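Local coordinates for protein stn1 (Schizosaccharomyces pombe, PDB 3KF6) that binds single-stranded telomeric DNA, pairs with Ten1 and is required for telomere maintenance, this chain being its N-terminal OB-fold part, at residues A[104-109]-A[119-124]; A[63-68]-A[79-84]; A[21-26]-A[72-77]; A[43-48]-A[144-149]. One frame throughout, in Å; residues are numbered along the deposited sequence.

Contact 1. Residues A[104-109]-A[119-124]; sequences CVFGKI and IAQSFE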
loop_
_atom_site.group_PDB
_atom_site.type_symbol
_atom_site.label_atom_id
_atom_site.label_comp_id
_atom_site.label_asym_id
_atom_site.label_seq_id
_atom_site.Cartn_x
_atom_site.Cartn_y
_atom_site.Cartn_z
ATOM N N CYS A 104 6.146 5.251 5.298
ATOM C CA CYS A 104 6.528 6.224 4.284
ATOM C C CYS A 104 8.046 6.043 4.226
ATOM O O CYS A 104 8.744 6.278 5.214
ATOM C CB CYS A 104 6.197 7.650 4.730
ATOM S SG CYS A 104 6.836 8.893 3.596
ATOM N N VAL A 105 8.547 5.602 3.078
ATOM C CA VAL A 105 9.975 5.345 2.920
ATOM C C VAL A 105 10.640 6.228 1.877
ATOM O O VAL A 105 10.122 6.398 0.774
ATOM C CB VAL A 105 10.219 3.881 2.498
ATOM C CG1 VAL A 105 11.717 3.621 2.354
ATOM C CG2 VAL A 105 9.591 2.931 3.511
ATOM N N PHE A 106 11.796 6.781 2.235
ATOM C CA PHE A 106 12.560 7.610 1.312
ATOM C C PHE A 106 13.846 6.849 1.025
ATOM O O PHE A 106 14.509 6.385 1.952
ATOM C CB PHE A 106 12.898 8.959 1.945
ATOM C CG PHE A 106 13.720 9.855 1.057
ATOM C CD1 PHE A 106 13.210 10.317 -0.156
ATOM C CD2 PHE A 106 15.011 10.227 1.426
ATOM C CE1 PHE A 106 13.974 11.138 -0.988
ATOM C CE2 PHE A 106 15.782 11.048 0.598
ATOM C CZ PHE A 106 15.261 11.504 -0.608
ATOM N N GLY A 107 14.199 6.706 -0.247
ATOM C CA GLY A 107 15.415 5.983 -0.571
ATOM C C GLY A 107 15.832 6.112 -2.017
ATOM O O GLY A 107 15.248 6.884 -2.779
ATOM N N LYS A 108 16.860 5.361 -2.396
ATOM C CA LYS A 108 17.342 5.393 -3.766
ATOM C C LYS A 108 17.046 4.070 -4.442
ATOM O O LYS A 108 17.038 3.020 -3.804
ATOM C CB LYS A 108 18.850 5.672 -3.812
ATOM C CG LYS A 108 19.696 4.754 -2.949
ATOM C CD LYS A 108 21.182 5.006 -3.188
ATOM C CE LYS A 108 22.057 4.284 -2.175
ATOM N NZ LYS A 108 21.928 4.860 -0.807
ATOM N N ILE A 109 16.779 4.133 -5.739
ATOM C CA ILE A 109 16.485 2.937 -6.503
ATOM C C ILE A 109 17.760 2.151 -6.751
ATOM O O ILE A 109 18.830 2.729 -6.943
ATOM C CB ILE A 109 15.841 3.287 -7.855
ATOM C CG1 ILE A 109 16.512 4.535 -8.438
ATOM C CG2 ILE A 109 14.347 3.488 -7.673
ATOM C CD1 ILE A 109 15.937 4.991 -9.767
ATOM N N ILE A 119 16.582 1.101 -1.661
ATOM C CA ILE A 119 17.489 1.079 -0.522
ATOM C C ILE A 119 17.054 2.249 0.344
ATOM O O ILE A 119 17.201 3.410 -0.040
ATOM C CB ILE A 119 18.960 1.280 -0.948
ATOM C CG1 ILE A 119 19.346 0.262 -2.029
ATOM C CG2 ILE A 119 19.867 1.173 0.280
ATOM C CD1 ILE A 119 19.197 -1.191 -1.622
ATOM N N ALA A 120 16.508 1.939 1.513
ATOM C CA ALA A 120 16.001 2.963 2.417
ATOM C C ALA A 120 17.057 3.863 3.041
ATOM O O ALA A 120 18.105 3.392 3.482
ATOM C CB ALA A 120 15.177 2.309 3.524
ATOM N N GLN A 121 16.764 5.159 3.072
ATOM C CA GLN A 121 17.653 6.137 3.690
ATOM C C GLN A 121 16.981 6.578 4.983
ATOM O O GLN A 121 17.642 6.898 5.971
ATOM C CB GLN A 121 17.877 7.341 2.777
ATOM C CG GLN A 121 18.699 8.433 3.450
ATOM C CD GLN A 121 19.128 9.529 2.500
ATOM O OE1 GLN A 121 20.019 9.336 1.674
ATOM N NE2 GLN A 121 18.487 10.688 2.606
ATOM N N SER A 122 15.651 6.586 4.970
ATOM C CA SER A 122 14.876 6.951 6.146
ATOM C C SER A 122 13.431 6.535 5.945
ATOM O O SER A 122 12.978 6.362 4.812
ATOM C CB SER A 122 14.938 8.464 6.398
ATOM O OG SER A 122 14.230 9.190 5.411
ATOM N N PHE A 123 12.719 6.339 7.048
ATOM C CA PHE A 123 11.314 5.979 6.968
ATOM C C PHE A 123 10.606 6.355 8.253
ATOM O O PHE A 123 11.233 6.591 9.290
ATOM C CB PHE A 123 11.126 4.476 6.703
ATOM C CG PHE A 123 11.060 3.628 7.953
ATOM C CD1 PHE A 123 12.220 3.278 8.640
ATOM C CD2 PHE A 123 9.835 3.173 8.433
ATOM C CE1 PHE A 123 12.160 2.482 9.787
ATOM C CE2 PHE A 123 9.761 2.377 9.581
ATOM C CZ PHE A 123 10.930 2.030 10.259
ATOM N N GLU A 124 9.287 6.421 8.178
ATOM C CA GLU A 124 8.497 6.744 9.342
ATOM C C GLU A 124 7.226 5.936 9.238
ATOM O O GLU A 124 6.711 5.722 8.140
ATOM C CB GLU A 124 8.160 8.237 9.368
ATOM C CG GLU A 124 7.271 8.692 8.227
ATOM C CD GLU A 124 6.899 10.162 8.324
ATOM O OE1 GLU A 124 6.386 10.577 9.385
ATOM O OE2 GLU A 124 7.112 10.898 7.335
HETATM O O HOH W 1 19.500 4.805 0.490
#

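Contact 2. Residues A[63-68]-A[79-84]; sequences EGKHVL and RVVFII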
loop_
_atom_site.group_PDB
_atom_site.type_symbol
_atom_site.label_atom_id
_atom_site.label_comp_id
_atom_site.label_asym_id
_atom_site.label_seq_id
_atom_site.Cartn_x
_atom_site.Cartn_y
_atom_site.Cartn_z
ATOM N N GLU A 63 21.337 -11.645 5.629
ATOM C CA GLU A 63 22.616 -11.420 6.275
ATOM C C GLU A 63 23.042 -9.974 6.035
ATOM O O GLU A 63 23.402 -9.598 4.919
ATOM C CB GLU A 63 23.655 -12.386 5.704
ATOM C CG GLU A 63 24.802 -12.704 6.642
ATOM C CD GLU A 63 25.713 -13.780 6.082
ATOM O OE1 GLU A 63 25.720 -14.901 6.633
ATOM O OE2 GLU A 63 26.416 -13.503 5.086
ATOM N N GLY A 64 22.975 -9.163 7.086
ATOM C CA GLY A 64 23.368 -7.770 6.975
ATOM C C GLY A 64 22.287 -6.834 6.466
ATOM O O GLY A 64 22.557 -5.661 6.204
ATOM N N LYS A 65 21.064 -7.330 6.321
ATOM C CA LYS A 65 19.990 -6.473 5.836
ATOM C C LYS A 65 18.600 -7.012 6.136
ATOM O O LYS A 65 18.383 -8.223 6.177
ATOM C CB LYS A 65 20.130 -6.261 4.326
ATOM C CG LYS A 65 19.839 -7.505 3.500
ATOM C CD LYS A 65 20.048 -7.264 2.014
ATOM C CE LYS A 65 19.711 -8.513 1.209
ATOM N NZ LYS A 65 20.003 -8.343 -0.243
ATOM N N HIS A 66 17.664 -6.097 6.357
ATOM C CA HIS A 66 16.277 -6.459 6.613
ATOM C C HIS A 66 15.507 -5.936 5.410
ATOM O O HIS A 66 15.784 -4.839 4.925
ATOM C CB HIS A 66 15.762 -5.799 7.893
ATOM C CG HIS A 66 16.564 -6.137 9.110
ATOM N ND1 HIS A 66 17.003 -7.415 9.381
ATOM C CD2 HIS A 66 16.985 -5.368 10.142
ATOM C CE1 HIS A 66 17.660 -7.419 10.528
ATOM N NE2 HIS A 66 17.662 -6.188 11.010
ATOM N N VAL A 67 14.555 -6.721 4.921
ATOM C CA VAL A 67 13.781 -6.315 3.752
ATOM C C VAL A 67 12.285 -6.292 4.029
ATOM O O VAL A 67 11.704 -7.294 4.448
ATOM C CB VAL A 67 14.039 -7.268 2.557
ATOM C CG1 VAL A 67 13.267 -6.795 1.330
ATOM C CG2 VAL A 67 15.529 -7.328 2.250
ATOM N N LEU A 68 11.670 -5.137 3.799
ATOM C CA LEU A 68 10.237 -4.987 3.994
ATOM C C LEU A 68 9.566 -4.943 2.625
ATOM O O LEU A 68 9.943 -4.141 1.772
ATOM C CB LEU A 68 9.923 -3.680 4.735
ATOM C CG LEU A 68 10.317 -3.532 6.203
ATOM C CD1 LEU A 68 9.837 -2.187 6.721
ATOM C CD2 LEU A 68 9.710 -4.655 7.013
ATOM N N ARG A 79 10.283 -4.274 -2.780
ATOM C CA ARG A 79 11.162 -4.725 -1.714
ATOM C C ARG A 79 11.956 -3.505 -1.260
ATOM O O ARG A 79 12.605 -2.845 -2.073
ATOM C CB ARG A 79 12.115 -5.810 -2.225
ATOM C CG ARG A 79 11.550 -7.222 -2.174
ATOM C CD ARG A 79 12.544 -8.206 -2.794
ATOM N NE ARG A 79 12.260 -9.600 -2.459
ATOM C CZ ARG A 79 12.560 -10.173 -1.296
ATOM N NH1 ARG A 79 13.158 -9.479 -0.337
ATOM N NH2 ARG A 79 12.269 -11.451 -1.094
ATOM N N VAL A 80 11.879 -3.201 0.032
ATOM C CA VAL A 80 12.584 -2.063 0.617
ATOM C C VAL A 80 13.703 -2.618 1.491
ATOM O O VAL A 80 13.451 -3.307 2.478
ATOM C CB VAL A 80 11.622 -1.204 1.469
ATOM C CG1 VAL A 80 12.376 -0.044 2.124
ATOM C CG2 VAL A 80 10.502 -0.680 0.588
ATOM N N VAL A 81 14.938 -2.300 1.115
ATOM C CA VAL A 81 16.119 -2.799 1.806
ATOM C C VAL A 81 16.733 -1.873 2.847
ATOM O O VAL A 81 17.007 -0.703 2.575
ATOM C CB VAL A 81 17.214 -3.143 0.780
ATOM C CG1 VAL A 81 18.425 -3.724 1.481
ATOM C CG2 VAL A 81 16.663 -4.102 -0.254
ATOM N N PHE A 82 16.953 -2.422 4.036
ATOM C CA PHE A 82 17.583 -1.696 5.135
ATOM C C PHE A 82 18.945 -2.327 5.414
ATOM O O PHE A 82 19.021 -3.399 6.012
ATOM C CB PHE A 82 16.728 -1.772 6.400
ATOM C CG PHE A 82 15.438 -1.020 6.299
ATOM C CD1 PHE A 82 14.328 -1.598 5.699
ATOM C CD2 PHE A 82 15.351 0.292 6.765
ATOM C CE1 PHE A 82 13.143 -0.878 5.558
ATOM C CE2 PHE A 82 14.174 1.017 6.629
ATOM C CZ PHE A 82 13.067 0.429 6.024
ATOM N N ILE A 83 20.013 -1.673 4.964
ATOM C CA ILE A 83 21.367 -2.185 5.196
ATOM C C ILE A 83 21.709 -1.897 6.653
ATOM O O ILE A 83 22.001 -0.760 7.026
ATOM C CB ILE A 83 22.389 -1.499 4.278
ATOM C CG1 ILE A 83 21.998 -1.722 2.818
ATOM C CG2 ILE A 83 23.791 -2.070 4.535
ATOM C CD1 ILE A 83 22.791 -0.896 1.836
ATOM N N ILE A 84 21.656 -2.947 7.467
ATOM C CA ILE A 84 21.903 -2.865 8.899
ATOM C C ILE A 84 23.046 -1.959 9.351
ATOM O O ILE A 84 22.829 -1.025 10.123
ATOM C CB ILE A 84 22.134 -4.275 9.486
ATOM C CG1 ILE A 84 20.951 -5.180 9.126
ATOM C CG2 ILE A 84 22.285 -4.194 10.997
ATOM C CD1 ILE A 84 21.087 -6.606 9.615
#

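Contact 3. Residues A[21-26]-A[72-77]; sequences MFISDV and DCSGMV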
loop_
_atom_site.group_PDB
_atom_site.type_symbol
_atom_site.label_atom_id
_atom_site.label_comp_id
_atom_site.label_asym_id
_atom_site.label_seq_id
_atom_site.Cartn_x
_atom_site.Cartn_y
_atom_site.Cartn_z
ATOM N N MET A 21 6.335 8.560 -5.615
ATOM C CA MET A 21 5.838 7.684 -6.674
ATOM C C MET A 21 5.031 6.478 -6.215
ATOM O O MET A 21 5.121 6.052 -5.064
ATOM C CB MET A 21 7.019 7.146 -7.488
ATOM C CG MET A 21 7.859 8.194 -8.194
ATOM S SD MET A 21 9.253 7.421 -9.083
ATOM C CE MET A 21 8.386 6.547 -10.380
ATOM N N PHE A 22 4.248 5.930 -7.142
ATOM C CA PHE A 22 3.488 4.713 -6.894
ATOM C C PHE A 22 4.449 3.592 -7.264
ATOM O O PHE A 22 5.252 3.735 -8.189
ATOM C CB PHE A 22 2.248 4.642 -7.787
ATOM C CG PHE A 22 1.113 5.491 -7.304
ATOM C CD1 PHE A 22 0.600 6.513 -8.098
ATOM C CD2 PHE A 22 0.551 5.269 -6.048
ATOM C CE1 PHE A 22 -0.461 7.303 -7.648
ATOM C CE2 PHE A 22 -0.512 6.054 -5.590
ATOM C CZ PHE A 22 -1.016 7.072 -6.393
ATOM N N ILE A 23 4.357 2.475 -6.555
ATOM C CA ILE A 23 5.250 1.352 -6.791
ATOM C C ILE A 23 5.200 0.798 -8.210
ATOM O O ILE A 23 6.236 0.439 -8.765
ATOM C CB ILE A 23 4.990 0.256 -5.732
ATOM C CG1 ILE A 23 5.460 0.786 -4.372
ATOM C CG2 ILE A 23 5.710 -1.045 -6.097
ATOM C CD1 ILE A 23 5.055 -0.074 -3.181
ATOM N N SER A 24 4.015 0.744 -8.809
ATOM C CA SER A 24 3.912 0.236 -10.172
ATOM C C SER A 24 4.767 1.088 -11.118
ATOM O O SER A 24 5.344 0.569 -12.070
ATOM C CB SER A 24 2.457 0.239 -10.637
ATOM O OG SER A 24 1.929 1.548 -10.642
ATOM N N ASP A 25 4.855 2.389 -10.852
ATOM C CA ASP A 25 5.652 3.273 -11.701
ATOM C C ASP A 25 7.140 3.110 -11.419
ATOM O O ASP A 25 7.978 3.282 -12.313
ATOM C CB ASP A 25 5.226 4.736 -11.511
ATOM C CG ASP A 25 3.851 5.016 -12.096
ATOM O OD1 ASP A 25 3.567 4.496 -13.198
ATOM O OD2 ASP A 25 3.060 5.754 -11.469
ATOM N N VAL A 26 7.477 2.778 -10.177
ATOM C CA VAL A 26 8.877 2.563 -9.824
ATOM C C VAL A 26 9.393 1.398 -10.675
ATOM O O VAL A 26 10.503 1.452 -11.209
ATOM C CB VAL A 26 9.025 2.241 -8.314
ATOM C CG1 VAL A 26 10.468 1.873 -7.987
ATOM C CG2 VAL A 26 8.614 3.449 -7.493
ATOM N N ASP A 72 1.297 -0.665 -2.126
ATOM C CA ASP A 72 0.523 0.574 -2.140
ATOM C C ASP A 72 -0.727 0.416 -3.019
ATOM O O ASP A 72 -1.370 1.399 -3.387
ATOM C CB ASP A 72 1.381 1.751 -2.623
ATOM C CG ASP A 72 1.817 1.607 -4.060
ATOM O OD1 ASP A 72 1.526 0.555 -4.664
ATOM O OD2 ASP A 72 2.459 2.550 -4.584
ATOM N N CYS A 73 -1.057 -0.839 -3.333
ATOM C CA CYS A 73 -2.224 -1.199 -4.146
ATOM C C CYS A 73 -2.134 -0.741 -5.591
ATOM O O CYS A 73 -3.141 -0.724 -6.300
ATOM C CB CYS A 73 -3.512 -0.640 -3.528
ATOM S SG CYS A 73 -3.832 -1.210 -1.842
ATOM N N SER A 74 -0.937 -0.382 -6.043
ATOM C CA SER A 74 -0.787 0.078 -7.418
ATOM C C SER A 74 -0.636 -1.052 -8.434
ATOM O O SER A 74 -0.479 -0.795 -9.625
ATOM C CB SER A 74 0.406 1.036 -7.523
ATOM O OG SER A 74 1.620 0.360 -7.249
ATOM N N GLY A 75 -0.684 -2.298 -7.968
ATOM C CA GLY A 75 -0.562 -3.430 -8.873
ATOM C C GLY A 75 0.741 -4.192 -8.750
ATOM O O GLY A 75 0.884 -5.281 -9.318
ATOM N N MET A 76 1.687 -3.618 -8.012
ATOM C CA MET A 76 2.993 -4.227 -7.785
ATOM C C MET A 76 3.443 -3.914 -6.367
ATOM O O MET A 76 3.019 -2.912 -5.789
ATOM C CB MET A 76 4.028 -3.658 -8.765
ATOM C CG MET A 76 3.794 -4.038 -10.215
ATOM S SD MET A 76 4.164 -5.772 -10.490
ATOM C CE MET A 76 5.924 -5.667 -10.875
ATOM N N VAL A 77 4.278 -4.780 -5.800
ATOM C CA VAL A 77 4.817 -4.526 -4.464
ATOM C C VAL A 77 6.295 -4.192 -4.647
ATOM O O VAL A 77 6.874 -4.456 -5.702
ATOM C CB VAL A 77 4.682 -5.736 -3.505
ATOM C CG1 VAL A 77 3.212 -6.090 -3.316
ATOM C CG2 VAL A 77 5.476 -6.929 -4.036
HETATM O O HOH W 2 3.822 4.583 -3.097
HETATM O O HOH W 3 -1.362 1.011 -11.404
#

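Contact 4. Residues A[43-48]-A[144-149]; sequences MGFPIR and KNLTKI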
loop_
_atom_site.group_PDB
_atom_site.type_symbol
_atom_site.label_atom_id
_atom_site.label_comp_id
_atom_site.label_asym_id
_atom_site.label_seq_id
_atom_site.Cartn_x
_atom_site.Cartn_y
_atom_site.Cartn_z
ATOM N N MET A 43 9.659 8.636 -17.826
ATOM C CA MET A 43 9.065 9.584 -18.761
ATOM C C MET A 43 10.136 10.530 -19.297
ATOM O O MET A 43 9.851 11.680 -19.634
ATOM C CB MET A 43 7.951 10.391 -18.085
ATOM C CG MET A 43 6.759 9.559 -17.648
ATOM S SD MET A 43 5.355 10.583 -17.153
ATOM C CE MET A 43 5.791 10.958 -15.459
ATOM N N GLY A 44 11.369 10.034 -19.370
ATOM C CA GLY A 44 12.471 10.836 -19.872
ATOM C C GLY A 44 13.181 11.637 -18.799
ATOM O O GLY A 44 14.225 12.239 -19.050
ATOM N N PHE A 45 12.618 11.641 -17.597
ATOM C CA PHE A 45 13.197 12.381 -16.482
ATOM C C PHE A 45 14.155 11.517 -15.670
ATOM O O PHE A 45 13.867 10.355 -15.389
ATOM C CB PHE A 45 12.079 12.895 -15.574
ATOM C CG PHE A 45 11.127 13.843 -16.255
ATOM C CD1 PHE A 45 9.775 13.844 -15.926
ATOM C CD2 PHE A 45 11.583 14.745 -17.213
ATOM C CE1 PHE A 45 8.890 14.731 -16.539
ATOM C CE2 PHE A 45 10.708 15.635 -17.830
ATOM C CZ PHE A 45 9.360 15.628 -17.493
ATOM N N PRO A 46 15.319 12.072 -15.292
ATOM C CA PRO A 46 16.297 11.318 -14.503
ATOM C C PRO A 46 15.810 11.141 -13.066
ATOM O O PRO A 46 15.454 12.113 -12.402
ATOM C CB PRO A 46 17.553 12.177 -14.600
ATOM C CG PRO A 46 16.997 13.564 -14.695
ATOM C CD PRO A 46 15.856 13.393 -15.669
ATOM N N ILE A 47 15.796 9.902 -12.590
ATOM C CA ILE A 47 15.324 9.615 -11.238
ATOM C C ILE A 47 16.320 8.801 -10.420
ATOM O O ILE A 47 16.889 7.823 -10.907
ATOM C CB ILE A 47 13.986 8.832 -11.274
ATOM C CG1 ILE A 47 12.914 9.649 -11.999
ATOM C CG2 ILE A 47 13.529 8.511 -9.855
ATOM C CD1 ILE A 47 12.545 10.942 -11.304
ATOM N N ARG A 48 16.509 9.203 -9.166
ATOM C CA ARG A 48 17.415 8.510 -8.260
ATOM C C ARG A 48 16.777 8.370 -6.879
ATOM O O ARG A 48 16.670 7.263 -6.346
ATOM C CB ARG A 48 18.743 9.271 -8.149
ATOM C CG ARG A 48 19.763 8.638 -7.199
ATOM C CD ARG A 48 21.118 9.337 -7.309
ATOM N NE ARG A 48 22.063 8.935 -6.265
ATOM C CZ ARG A 48 22.576 7.714 -6.132
ATOM N NH1 ARG A 48 22.244 6.749 -6.979
ATOM N NH2 ARG A 48 23.429 7.459 -5.148
ATOM N N LYS A 144 0.703 13.553 -12.794
ATOM C CA LYS A 144 0.002 14.321 -13.819
ATOM C C LYS A 144 0.858 15.482 -14.309
ATOM O O LYS A 144 0.939 15.734 -15.514
ATOM C CB LYS A 144 -1.338 14.823 -13.285
ATOM C CG LYS A 144 -2.368 13.712 -13.156
ATOM C CD LYS A 144 -3.651 14.187 -12.491
ATOM C CE LYS A 144 -4.644 13.037 -12.375
ATOM N NZ LYS A 144 -5.826 13.393 -11.545
ATOM N N ASN A 145 1.511 16.176 -13.385
ATOM C CA ASN A 145 2.360 17.299 -13.765
ATOM C C ASN A 145 3.570 16.852 -14.580
ATOM O O ASN A 145 3.901 17.471 -15.593
ATOM C CB ASN A 145 2.815 18.076 -12.528
ATOM C CG ASN A 145 1.723 18.970 -11.975
ATOM O OD1 ASN A 145 0.997 19.615 -12.733
ATOM N ND2 ASN A 145 1.606 19.024 -10.655
ATOM N N LEU A 146 4.234 15.782 -14.153
ATOM C CA LEU A 146 5.392 15.309 -14.903
ATOM C C LEU A 146 4.988 14.850 -16.300
ATOM O O LEU A 146 5.728 15.052 -17.262
ATOM C CB LEU A 146 6.100 14.168 -14.168
ATOM C CG LEU A 146 6.938 14.534 -12.939
ATOM C CD1 LEU A 146 7.784 13.328 -12.537
ATOM C CD2 LEU A 146 7.846 15.713 -13.254
ATOM N N THR A 147 3.810 14.243 -16.414
ATOM C CA THR A 147 3.319 13.768 -17.705
ATOM C C THR A 147 3.116 14.939 -18.669
ATOM O O THR A 147 3.471 14.848 -19.844
ATOM C CB THR A 147 1.980 13.011 -17.554
ATOM O OG1 THR A 147 2.158 11.885 -16.688
ATOM C CG2 THR A 147 1.490 12.522 -18.910
ATOM N N LYS A 148 2.546 16.033 -18.168
ATOM C CA LYS A 148 2.306 17.217 -18.987
ATOM C C LYS A 148 3.621 17.824 -19.459
ATOM O O LYS A 148 3.768 18.184 -20.628
ATOM C CB LYS A 148 1.500 18.259 -18.198
ATOM C CG LYS A 148 0.114 17.798 -17.784
ATOM C CD LYS A 148 -0.662 18.916 -17.107
ATOM C CE LYS A 148 -2.068 18.460 -16.755
ATOM N NZ LYS A 148 -2.882 19.557 -16.169
ATOM N N ILE A 149 4.571 17.937 -18.537
ATOM C CA ILE A 149 5.880 18.494 -18.854
ATOM C C ILE A 149 6.558 17.645 -19.919
ATOM O O ILE A 149 7.099 18.166 -20.893
ATOM C CB ILE A 149 6.788 18.532 -17.610
ATOM C CG1 ILE A 149 6.182 19.459 -16.557
ATOM C CG2 ILE A 149 8.185 19.000 -17.995
ATOM C CD1 ILE A 149 6.918 19.444 -15.236
#

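Contact 1. Residues A[104-109]-A[119-124]
C104 opens the pairing with a matched couple of backbone bonds to E124: its N gives to E124 O at 2.9 Å, and its O takes the amide of E124 in return. On the same face of the sheet, C104 CB rests on E124 CG. V105, on the other face, splits its branches: with CG1 anti to the backbone N (chi1 -179°), that methyl meets A120 CB at 3.9 Å while CG2 leans on F123 CB. The F123 ring itself turns away to meet F82 edge-to-face in the core. F106 then sets the character of the contact. Its N bonds S122 O, but its O is gripped twice, by Q121 N at 2.8 Å and S122 N at 3.2 Å, the first donor in the carbonyl plane and the second tilted 17° from it. Two residues thus face one, a classic beta bulge. The F106 and Q121 side chains run alongside each other, and Q121 NE2 sits at the ring edge, 3.4 Å from F106 CE2, with amide and ring planes 72° apart. G107 CA lies close against I119 O, a CA-H...O contact. K108 restores the two-way pairing with I119, and a water bridges K108 NZ to I119 O. The doubled acceptor probably helps the partner chain turn its corner at Q121 while backbone bonding goes on to either side, as suits the strongly bent strands of an OB barrel.

Contact 2. Residues A[63-68]-A[79-84]
L68 and F82 meet on the buried side of this hairpin, where L68 CD1 lies 3.7 Å from F82 CE1, the two side chains slanting across one another. The F82 ring also turns its edge to the backbone, with H66 O in the ring plane, and the same ring packs on M90 and A94 of helix 88-94. L68 and V80 stand beside each other on the same face, their CB atoms 4.4 Å apart. On the reverse face V67 CG2 approaches V81 CG2, and K65 CD touches V81 CG1, the two side chains crossing at a slant. Between the two faces runs a regular antiparallel pairing, in which H66 with F82 and L68 with V80 are the hydrogen-bonded pairs; the shortest bonds, F82 N to H66 O and V80 N to L68 O, both measure 2.8 Å. Strands 65-71 and 77-83 form a hairpin of the OB barrel, the latter strand running on beside 117-120. Toward the open end, I84 CD1 sits over one face of the H66 imidazole, 3.9 Å from its centroid, a CH-pi contact reached because the isoleucine chain is extended (chi2 178°). I84 N closes this end with a bent bond to G64 O at 3.1 Å, the donor standing above the carbonyl plane. At the opposite end V67 CG1 touches the guanidinium edge, 3.2 Å from R79 NH1, while the arginine side chain also packs on Y62 and E115.

Contact 3. Residues A[21-26]-A[72-77]
Two hydrogen bonds join I23 and S24 to the loop 72-77, both given by backbone amides at the start of the short helix 23-26. I23 N reaches D72 OD2 at 2.7 Å and nearly straight (171°), arriving on the syn side of the carboxylate though 23° out of its plane. S24 N gives to S74 OG at 2.9 Å along a more bent path. The serine hydroxyl in turn donates to D72 OD1 at 2.6 Å, on the syn lone pair, and S74 N reaches the same oxygen from above the carboxylate plane. This last bond closes an Asx turn, so the aspartate shapes its own loop with one oxygen and holds the helix start with the other. Carboxylate and hydroxyl together receive first-turn amides of a helix whose N-cap position is F22, and the helix end would probably favour the negative charge on D72. A water adds a bridge between S74 O and, weakly, S24 OG. Van der Waals contacts, mostly carbon against oxygen, fill in the rest. The I23 and D72 side chains run antiparallel past one another, I23 CG1 lying 3.5 Å from D72 OD2, while I23 CG2 is pressed to M76 O at 3.3 Å and makes an apolar pair with M76 CB. The F22 ring presents its edge to D72 OD2, in plane, with ring and carboxylate 65° apart; beyond, it packs on W136 and M140 of helix 130-153. R101 of the Ten1 chain bonds D72 O, and S6 of Ten1 bonds G75 N, so the loop also belongs to the subunit interface.

Contact 4. Residues A[43-48]-A[144-149]
F45 reaches across to L146 and I149 from a strand at the surface, and its ring can be followed outward atom by atom. From CB the side chain leaves with CG anti to the carbonyl carbon (chi1 -61°), which carries the ring toward the helix. CD1 comes first to the leucine methyls, 3.8 Å from L146 CD2 and a little farther from L146 CD1. CE1, one atom on, touches L146 CD2 at 3.6 Å and also L146 O at 3.3 Å, the carbonyl oxygen lying near the ring plane at its edge. The tip, CZ, ends against I149 CG2 at 3.6 Å, the two side chains crossing at about a right angle. Beside this ring M43 makes the second contact: its chain bends at the sulfur (chi3 -83°) and brings CE tightly onto L146 CB, 3.5 Å away, while SD passes at 3.5 Å from T147 OG1, a hydroxyl bonded to K143 O within the helix. M43 O is held by S150. The contact thus lays the tight turn between the short strands 40-42 and 45-47 against the C-terminal part of helix 130-153, with W42 of the first strand also touching L146.

How the contacts relate
Contacts 1 and 2 belong to the same curled OB-fold sheet: their centres lie 11 Å apart, strands 117-120 and 77-83 run side by side between them, and contact 2 closes before contact 1 opens. Contact 3 crosses contact 2 along the chain, its loop 72-77 lying between the two strands of that hairpin, though their centres are 19 Å apart. Contact 4 is peripheral, about 28 Å from contact 2, centre to centre, and on the other side of the chain's centre; it touches contact 1, where I109 N probably hydrogen-bonds R48 O. Contact 3 fastens an N-terminal element to the barrel and also meets Ten1, whereas contact 4 joins two flanking elements, and its loop encloses contacts 1 and 2.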